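Side-chain contacts in 4-hydroxy-3-methylbut-2-enyl diphosphate reductase, apicoplast (Plasmodium falciparum, PDB 4N7B), which reduces (E)-4-hydroxy-3-methylbut-2-enyl diphosphate to isopentenyl and dimethylallyl diphosphate with an iron-sulfur cluster, ending the non-mevalonate route to isoprenoid precursors: residues A[238-243]-A[287-292]; A[309-314]-A[527-532]; A[386-391]-A[451-456]. All coordinates share one frame; numbering follows the deposited sequence.

Overall arrangement
The protein has the trefoil of three alpha/beta units usual for IspH, each with its own parallel sheet, gathered round the cluster. Contacts 1 and 2 share one unit: their strands, 287-290 and 309-312, are neighbours in its four-stranded sheet, joined by Leu288 O to Ile311 N (2.9 Å) and by Tyr290 OH to Glu310 OE2 (2.6 Å), and their centres lie about 9 Å apart. Contact 3 joins the ends of helices 387-400 and 442-452 on the opposite side of the chain's centre, about 33 Å and 39 Å from contacts 1 and 2, centre to centre. In contact 1 the Thr240 side chain is about 12 Å from the bound Fe3-S4 cluster and about 10 Å from that of Cys315.

Contact 1 (A[238-243]-A[287-292]); sequences IETVEE and ILIYSA
Ile289 reaches from parallel strand 287-290 to helix 232-247 and meets Thr240 and Val241 there, a helix-on-sheet packing of the kind that builds an alpha/beta sandwich. Ile289 contributes over half of the small buried surface, and its two branches serve different partners. Its CG2 lies 4.1 Å from Thr240 CG2, the two side chains running past each other in opposite directions. Thr240 turns its methyl to the sheet, while its hydroxyl OG1 bonds to Arg236 O one turn back in the same helix, so the polar atom is satisfied although the residue is buried. The longer branch of Ile289 goes to Val241. With CG1 opposite the carbonyl carbon (chi1 -58°) and the chain straight beyond it (chi2 177°), the terminal methyl is carried out from the strand to the helix surface. Ile289 also touches Ile252 and Val254 of the adjoining strand 252-255, and Thr240 touches Ile311 of strand 309-312, so this part of the helix lies over strands 287-290 and 309-312. No hydrogen bond links the two segments. At Val241 the Ile289 CD1 methyl rests against helix backbone as well as side chain, 3.9 Å from Val241 CA and 3.9 Å from Val241 CG2.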
loop_
_atom_site.group_PDB
_atom_site.type_symbol
_atom_site.label_atom_id
_atom_site.label_comp_id
_atom_site.label_asym_id
_atom_site.label_seq_id
_atom_site.Cartn_x
_atom_site.Cartn_y
_atom_site.Cartn_z
ATOM N N ILE A 238 -1.447 -4.687 11.252
ATOM C CA ILE A 238 -2.642 -5.176 11.931
ATOM C C ILE A 238 -2.273 -5.845 13.246
ATOM O O ILE A 238 -2.836 -5.529 14.290
ATOM C CB ILE A 238 -3.422 -6.164 11.054
ATOM C CG1 ILE A 238 -3.890 -5.460 9.770
ATOM C CG2 ILE A 238 -4.619 -6.710 11.806
ATOM C CD1 ILE A 238 -4.567 -6.365 8.757
ATOM N N GLU A 239 -1.314 -6.761 13.206
ATOM C CA GLU A 239 -0.909 -7.467 14.416
ATOM C C GLU A 239 -0.430 -6.457 15.470
ATOM O O GLU A 239 -0.681 -6.623 16.658
ATOM C CB GLU A 239 0.177 -8.497 14.085
ATOM C CG GLU A 239 0.602 -9.377 15.278
ATOM C CD GLU A 239 1.581 -10.495 14.888
ATOM O OE1 GLU A 239 1.967 -11.293 15.777
ATOM O OE2 GLU A 239 1.965 -10.576 13.694
ATOM N N THR A 240 0.227 -5.388 15.029
ATOM C CA THR A 240 0.701 -4.368 15.963
ATOM C C THR A 240 -0.472 -3.794 16.746
ATOM O O THR A 240 -0.394 -3.632 17.960
ATOM C CB THR A 240 1.423 -3.216 15.253
ATOM O OG1 THR A 240 2.691 -3.671 14.760
ATOM C CG2 THR A 240 1.645 -2.058 16.214
ATOM N N VAL A 241 -1.570 -3.499 16.063
ATOM C CA VAL A 241 -2.732 -2.920 16.742
ATOM C C VAL A 241 -3.411 -3.935 17.638
ATOM O O VAL A 241 -3.773 -3.621 18.771
ATOM C CB VAL A 241 -3.775 -2.371 15.750
ATOM C CG1 VAL A 241 -4.993 -1.815 16.494
ATOM C CG2 VAL A 241 -3.149 -1.281 14.886
ATOM N N GLU A 242 -3.582 -5.150 17.128
ATOM C CA GLU A 242 -4.256 -6.215 17.866
ATOM C C GLU A 242 -3.510 -6.556 19.157
ATOM O O GLU A 242 -4.111 -6.884 20.186
ATOM C CB GLU A 242 -4.371 -7.460 16.983
ATOM C CG GLU A 242 -5.646 -7.505 16.141
ATOM C CD GLU A 242 -5.572 -8.518 15.008
ATOM O OE1 GLU A 242 -4.517 -9.179 14.867
ATOM O OE2 GLU A 242 -6.562 -8.643 14.241
ATOM N N GLU A 243 -2.193 -6.447 19.105
ATOM C CA GLU A 243 -1.370 -6.872 20.212
ATOM C C GLU A 243 -1.341 -5.782 21.290
ATOM O O GLU A 243 -1.226 -6.078 22.487
ATOM C CB GLU A 243 0.021 -7.235 19.694
ATOM C CG GLU A 243 0.837 -8.048 20.669
ATOM C CD GLU A 243 0.313 -9.454 20.808
ATOM O OE1 GLU A 243 -0.152 -10.022 19.796
ATOM O OE2 GLU A 243 0.353 -9.975 21.935
ATOM N N ILE A 287 -0.878 5.490 24.385
ATOM C CA ILE A 287 -0.328 4.813 23.216
ATOM C C ILE A 287 -0.797 5.481 21.936
ATOM O O ILE A 287 -1.981 5.776 21.784
ATOM C CB ILE A 287 -0.810 3.350 23.151
ATOM C CG1 ILE A 287 -0.411 2.586 24.416
ATOM C CG2 ILE A 287 -0.249 2.659 21.926
ATOM C CD1 ILE A 287 0.932 1.883 24.303
ATOM N N LEU A 288 0.130 5.713 21.015
ATOM C CA LEU A 288 -0.239 6.088 19.663
ATOM C C LEU A 288 0.510 5.234 18.667
ATOM O O LEU A 288 1.732 5.117 18.742
ATOM C CB LEU A 288 0.064 7.550 19.377
ATOM C CG LEU A 288 -0.303 7.975 17.948
ATOM C CD1 LEU A 288 -1.810 7.881 17.715
ATOM C CD2 LEU A 288 0.183 9.382 17.686
ATOM N N ILE A 289 -0.231 4.656 17.727
ATOM C CA ILE A 289 0.350 3.825 16.681
ATOM C C ILE A 289 0.384 4.544 15.334
ATOM O O ILE A 289 -0.626 5.100 14.892
ATOM C CB ILE A 289 -0.449 2.531 16.518
ATOM C CG1 ILE A 289 -0.473 1.779 17.854
ATOM C CG2 ILE A 289 0.156 1.678 15.429
ATOM C CD1 ILE A 289 -1.297 0.510 17.846
ATOM N N TYR A 290 1.541 4.525 14.678
ATOM C CA TYR A 290 1.659 5.096 13.340
ATOM C C TYR A 290 1.335 4.023 12.307
ATOM O O TYR A 290 1.820 2.893 12.399
ATOM C CB TYR A 290 3.065 5.653 13.102
ATOM C CG TYR A 290 3.466 6.739 14.075
ATOM C CD1 TYR A 290 2.654 7.847 14.289
ATOM C CD2 TYR A 290 4.645 6.650 14.797
ATOM C CE1 TYR A 290 3.018 8.839 15.185
ATOM C CE2 TYR A 290 5.014 7.639 15.698
ATOM C CZ TYR A 290 4.199 8.727 15.889
ATOM O OH TYR A 290 4.574 9.713 16.787
ATOM N N SER A 291 0.527 4.375 11.317
ATOM C CA SER A 291 0.061 3.398 10.347
ATOM C C SER A 291 1.174 2.923 9.417
ATOM O O SER A 291 2.272 3.477 9.396
ATOM C CB SER A 291 -1.062 3.994 9.499
ATOM O OG SER A 291 -0.530 4.880 8.532
ATOM N N ALA A 292 0.860 1.902 8.625
ATOM C CA ALA A 292 1.805 1.308 7.690
ATOM C C ALA A 292 2.342 2.291 6.669
ATOM O O ALA A 292 3.443 2.105 6.154
ATOM C CB ALA A 292 1.145 0.158 6.982
#

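Contact 2 (A[309-314]-A[527-532]); sequences IEIDAT and LHMIKE
Met529 points from helix 524-533 at edge strand 309-312, and its terminal methyl CE lies against Ile309 and, more loosely, Ile311. Ile309 and Ile311, two apart on the strand, present their side chains on the same face of the sheet, toward the helix. The thioether chain of Met529 is extended through chi2 (178°) and chi3 (-165°), which carries CE to the strand; its axis crosses that of Ile309 at a slant. The contact is by methyls: Met529 CE comes 3.3 Å from Ile309 CG2, tighter than usual for two carbons and therefore of doubtful exactness, and 4.2 Å from Ile311 CD1. Met529 also touches Phe248, and Ile530 packs on Glu243 and Leu247 of helix 232-247, so the C-terminal helix rests on that helix as well as on the strand. Asn525 ND2 adds a polar tie to Glu310 O. Where the strand ends, Asp312 forms an Asx turn: its OD1 takes Thr314 N (2.9 Å) from above the carboxylate plane and Thr314 OG1 (2.6 Å) on the syn lone pair, while OD2 pairs with Arg300. Across the two segments themselves no hydrogen bond or ion pair forms; their direct contact is therefore apolar, methyl against methyl, and can rest only on dispersion and the exclusion of water, with a directional tie supplied by Asn525.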
loop_
_atom_site.group_PDB
_atom_site.type_symbol
_atom_site.label_atom_id
_atom_site.label_comp_id
_atom_site.label_asym_id
_atom_site.label_seq_id
_atom_site.Cartn_x
_atom_site.Cartn_y
_atom_site.Cartn_z
ATOM N N ILE A 309 3.256 7.051 24.071
ATOM C CA ILE A 309 3.973 5.827 23.764
ATOM C C ILE A 309 3.887 5.620 22.273
ATOM O O ILE A 309 2.899 5.089 21.772
ATOM C CB ILE A 309 3.359 4.580 24.411
ATOM C CG1 ILE A 309 2.857 4.869 25.828
ATOM C CG2 ILE A 309 4.388 3.456 24.421
ATOM C CD1 ILE A 309 3.946 5.233 26.788
ATOM N N GLU A 310 4.919 6.054 21.564
ATOM C CA GLU A 310 4.966 5.924 20.122
ATOM C C GLU A 310 5.254 4.489 19.712
ATOM O O GLU A 310 6.290 3.926 20.059
ATOM C CB GLU A 310 6.041 6.834 19.559
ATOM C CG GLU A 310 5.733 8.301 19.705
ATOM C CD GLU A 310 6.855 9.162 19.182
ATOM O OE1 GLU A 310 7.767 9.479 19.976
ATOM O OE2 GLU A 310 6.835 9.502 17.973
ATOM N N ILE A 311 4.328 3.906 18.964
ATOM C CA ILE A 311 4.508 2.567 18.430
ATOM C C ILE A 311 4.375 2.606 16.911
ATOM O O ILE A 311 3.278 2.759 16.372
ATOM C CB ILE A 311 3.509 1.587 19.039
ATOM C CG1 ILE A 311 3.827 1.424 20.526
ATOM C CG2 ILE A 311 3.579 0.247 18.309
ATOM C CD1 ILE A 311 3.139 0.266 21.174
ATOM N N ASP A 312 5.510 2.466 16.234
ATOM C CA ASP A 312 5.604 2.794 14.822
ATOM C C ASP A 312 5.446 1.572 13.926
ATOM O O ASP A 312 6.372 0.776 13.792
ATOM C CB ASP A 312 6.948 3.458 14.546
ATOM C CG ASP A 312 7.048 4.007 13.140
ATOM O OD1 ASP A 312 6.093 3.838 12.347
ATOM O OD2 ASP A 312 8.095 4.597 12.817
ATOM N N ALA A 313 4.284 1.453 13.284
ATOM C CA ALA A 313 3.998 0.315 12.402
ATOM C C ALA A 313 4.213 0.688 10.951
ATOM O O ALA A 313 3.716 0.002 10.048
ATOM C CB ALA A 313 2.558 -0.191 12.606
ATOM N N THR A 314 4.942 1.777 10.720
ATOM C CA THR A 314 5.335 2.138 9.360
ATOM C C THR A 314 5.920 0.890 8.738
ATOM O O THR A 314 6.744 0.213 9.352
ATOM C CB THR A 314 6.430 3.224 9.331
ATOM O OG1 THR A 314 5.903 4.471 9.784
ATOM C CG2 THR A 314 6.986 3.402 7.927
ATOM N N LEU A 527 7.761 -4.925 21.191
ATOM C CA LEU A 527 8.169 -6.273 21.581
ATOM C C LEU A 527 8.743 -6.283 22.992
ATOM O O LEU A 527 8.469 -7.193 23.772
ATOM C CB LEU A 527 9.218 -6.821 20.616
ATOM C CG LEU A 527 8.725 -7.343 19.270
ATOM C CD1 LEU A 527 9.909 -7.666 18.378
ATOM C CD2 LEU A 527 7.860 -8.571 19.482
ATOM N N HIS A 528 9.541 -5.272 23.319
ATOM C CA HIS A 528 10.136 -5.181 24.647
ATOM C C HIS A 528 9.046 -5.149 25.716
ATOM O O HIS A 528 9.147 -5.821 26.748
ATOM C CB HIS A 528 11.012 -3.933 24.768
ATOM C CG HIS A 528 11.824 -3.889 26.029
ATOM N ND1 HIS A 528 12.951 -4.661 26.217
ATOM C CD2 HIS A 528 11.664 -3.174 27.168
ATOM C CE1 HIS A 528 13.455 -4.418 27.414
ATOM N NE2 HIS A 528 12.692 -3.521 28.011
ATOM N N MET A 529 8.007 -4.358 25.459
ATOM C CA MET A 529 6.876 -4.259 26.374
ATOM C C MET A 529 6.304 -5.641 26.622
ATOM O O MET A 529 6.195 -6.094 27.767
ATOM C CB MET A 529 5.795 -3.358 25.790
ATOM C CG MET A 529 6.249 -1.925 25.585
ATOM S SD MET A 529 4.977 -0.896 24.832
ATOM C CE MET A 529 5.940 0.518 24.309
ATOM N N ILE A 530 5.942 -6.308 25.531
ATOM C CA ILE A 530 5.373 -7.646 25.596
ATOM C C ILE A 530 6.214 -8.545 26.505
ATOM O O ILE A 530 5.678 -9.229 27.382
ATOM C CB ILE A 530 5.278 -8.268 24.193
ATOM C CG1 ILE A 530 4.282 -7.477 23.342
ATOM C CG2 ILE A 530 4.861 -9.727 24.273
ATOM C CD1 ILE A 530 4.165 -7.964 21.900
ATOM N N LYS A 531 7.531 -8.517 26.309
ATOM C CA LYS A 531 8.438 -9.375 27.061
ATOM C C LYS A 531 8.278 -9.121 28.558
ATOM O O LYS A 531 8.171 -10.060 29.351
ATOM C CB LYS A 531 9.886 -9.132 26.639
ATOM C CG LYS A 531 10.774 -10.366 26.765
ATOM C CD LYS A 531 12.241 -10.053 26.486
ATOM C CE LYS A 531 12.844 -9.166 27.576
ATOM N NZ LYS A 531 14.290 -8.880 27.349
ATOM N N GLU A 532 8.263 -7.848 28.942
ATOM C CA GLU A 532 8.037 -7.478 30.333
ATOM C C GLU A 532 6.779 -8.137 30.865
ATOM O O GLU A 532 6.834 -9.042 31.699
ATOM C CB GLU A 532 7.882 -5.966 30.478
ATOM C CG GLU A 532 9.008 -5.311 31.240
ATOM C CD GLU A 532 10.144 -4.903 30.333
ATOM O OE1 GLU A 532 11.239 -5.496 30.441
ATOM O OE2 GLU A 532 9.939 -3.989 29.507
#

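Contact 3 (A[386-391]-A[451-456]); sequences SMDDCA and SQIRNV. With SO4 (sulfate ion), chain D.
Asp388 has its CG opposite the carbonyl carbon (chi1 -57°), and Arg454 bends sharply at its third torsion (chi3 -86°); these turns bring carboxylate and guanidinium to each other from opposite directions. Arg454 NH2 donates to Asp388 OD2 in a salt bridge modelled at 2.5 Å, a shortness to be taken with caution. OD2 sits at the edge of the guanidinium, close to its plane, although the two flat groups are turned 44° apart. Ile453 CD1 flanks the pair, 3.5 Å from Asp388 OD2. Arg454 NE is fixed separately by Ser450 O, which helps hold the guanidinium in place. At another part of its edge lies a sulfate, probably from the crystallisation liquor: Arg454 NH1 is 3.1 Å from SO4 O3 and makes a weak hydrogen bond to SO4 O2. Two anions thus share one arginine at the surface. Both backbones are helix ends. Ser386 OG caps helix 387-400, accepting from Asp389 N (3.1 Å) and weakly from Asp388 N. Helix 442-452 closes in a Schellman motif, with Val456 N bonded to Ser451 O, Asn455 N to Gln452 O, and Asn455 at positive phi. The contact is thus a surface salt bridge between the first turn of an N-capped helix and the Schellman-closed end of another.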
loop_
_atom_site.group_PDB
_atom_site.type_symbol
_atom_site.label_atom_id
_atom_site.label_comp_id
_atom_site.label_asym_id
_atom_site.label_seq_id
_atom_site.Cartn_x
_atom_site.Cartn_y
_atom_site.Cartn_z
ATOM N N SER A 386 1.538 2.174 -10.164
ATOM C CA SER A 386 1.533 1.360 -11.361
ATOM C C SER A 386 2.952 1.307 -11.882
ATOM O O SER A 386 3.590 2.345 -12.035
ATOM C CB SER A 386 0.672 2.031 -12.427
ATOM O OG SER A 386 1.016 1.539 -13.707
ATOM N N MET A 387 3.460 0.114 -12.153
ATOM C CA MET A 387 4.804 -0.012 -12.703
ATOM C C MET A 387 4.860 0.612 -14.083
ATOM O O MET A 387 5.892 1.118 -14.491
ATOM C CB MET A 387 5.218 -1.476 -12.788
ATOM C CG MET A 387 5.359 -2.137 -11.433
ATOM S SD MET A 387 6.190 -3.735 -11.552
ATOM C CE MET A 387 4.928 -4.725 -12.239
ATOM N N ASP A 388 3.744 0.575 -14.802
ATOM C CA ASP A 388 3.696 1.129 -16.153
ATOM C C ASP A 388 3.779 2.647 -16.151
ATOM O O ASP A 388 4.592 3.209 -16.864
ATOM C CB ASP A 388 2.421 0.693 -16.850
ATOM C CG ASP A 388 2.278 -0.818 -16.890
ATOM O OD1 ASP A 388 3.057 -1.472 -17.624
ATOM O OD2 ASP A 388 1.406 -1.348 -16.157
ATOM N N ASP A 389 2.935 3.291 -15.344
ATOM C CA ASP A 389 2.958 4.732 -15.179
ATOM C C ASP A 389 4.301 5.176 -14.646
ATOM O O ASP A 389 4.884 6.146 -15.135
ATOM C CB ASP A 389 1.895 5.181 -14.182
ATOM C CG ASP A 389 0.490 5.241 -14.775
ATOM O OD1 ASP A 389 0.321 5.067 -16.013
ATOM O OD2 ASP A 389 -0.454 5.489 -13.970
ATOM N N CYS A 390 4.796 4.474 -13.632
ATOM C CA CYS A 390 6.050 4.872 -12.996
ATOM C C CYS A 390 7.167 4.885 -14.023
ATOM O O CYS A 390 7.924 5.851 -14.119
ATOM C CB CYS A 390 6.435 3.947 -11.835
ATOM S SG CYS A 390 7.789 4.603 -10.866
ATOM N N ALA A 391 7.264 3.813 -14.799
ATOM C CA ALA A 391 8.299 3.723 -15.824
ATOM C C ALA A 391 8.187 4.874 -16.824
ATOM O O ALA A 391 9.199 5.398 -17.316
ATOM C CB ALA A 391 8.214 2.383 -16.547
ATOM N N SER A 451 -4.805 -4.090 -15.547
ATOM C CA SER A 451 -5.614 -4.911 -16.453
ATOM C C SER A 451 -6.224 -4.084 -17.582
ATOM O O SER A 451 -6.291 -4.531 -18.731
ATOM C CB SER A 451 -6.728 -5.596 -15.658
ATOM O OG SER A 451 -7.628 -6.312 -16.491
ATOM N N GLN A 452 -6.706 -2.882 -17.265
ATOM C CA GLN A 452 -7.396 -2.079 -18.275
ATOM C C GLN A 452 -6.479 -1.625 -19.403
ATOM O O GLN A 452 -6.879 -1.667 -20.573
ATOM C CB GLN A 452 -8.058 -0.859 -17.650
ATOM C CG GLN A 452 -9.191 -1.190 -16.724
ATOM C CD GLN A 452 -9.663 0.028 -15.968
ATOM O OE1 GLN A 452 -8.859 0.766 -15.404
ATOM N NE2 GLN A 452 -10.959 0.266 -15.977
ATOM N N ILE A 453 -5.273 -1.160 -19.084
ATOM C CA ILE A 453 -4.373 -0.705 -20.150
ATOM C C ILE A 453 -3.871 -1.904 -20.958
ATOM O O ILE A 453 -3.238 -1.739 -22.007
ATOM C CB ILE A 453 -3.183 0.111 -19.618
ATOM C CG1 ILE A 453 -2.345 -0.718 -18.654
ATOM C CG2 ILE A 453 -3.679 1.330 -18.870
ATOM C CD1 ILE A 453 -1.075 0.005 -18.257
ATOM N N ARG A 454 -4.181 -3.111 -20.478
ATOM C CA ARG A 454 -3.921 -4.330 -21.250
ATOM C C ARG A 454 -5.215 -4.808 -21.952
ATOM O O ARG A 454 -5.311 -5.938 -22.435
ATOM C CB ARG A 454 -3.265 -5.394 -20.361
ATOM C CG ARG A 454 -1.736 -5.391 -20.456
ATOM C CD ARG A 454 -0.989 -6.046 -19.186
ATOM N NE ARG A 454 -0.859 -4.961 -18.237
ATOM C CZ ARG A 454 0.253 -4.310 -17.937
ATOM N NH1 ARG A 454 1.428 -4.664 -18.420
ATOM N NH2 ARG A 454 0.167 -3.297 -17.097
ATOM N N ASN A 455 -6.194 -3.904 -22.024
ATOM C CA ASN A 455 -7.431 -4.111 -22.772
ATOM C C ASN A 455 -8.383 -5.145 -22.164
ATOM O O ASN A 455 -9.306 -5.595 -22.824
ATOM C CB ASN A 455 -7.127 -4.468 -24.222
ATOM C CG ASN A 455 -6.336 -3.398 -24.919
ATOM O OD1 ASN A 455 -6.448 -2.212 -24.600
ATOM N ND2 ASN A 455 -5.526 -3.797 -25.873
ATOM N N VAL A 456 -8.202 -5.503 -20.905
ATOM C CA VAL A 456 -9.229 -6.324 -20.278
ATOM C C VAL A 456 -9.968 -5.568 -19.165
ATOM O O VAL A 456 -9.374 -5.082 -18.202
ATOM C CB VAL A 456 -8.714 -7.748 -19.903
ATOM C CG1 VAL A 456 -7.242 -7.867 -20.178
ATOM C CG2 VAL A 456 -9.103 -8.159 -18.496
HETATM S S SO4 D . 3.343 -7.047 -20.246
HETATM O O1 SO4 D . 4.285 -8.019 -20.798
HETATM O O2 SO4 D . 2.039 -7.681 -20.062
HETATM O O3 SO4 D . 3.837 -6.566 -18.959
HETATM O O4 SO4 D . 3.213 -5.925 -21.173
#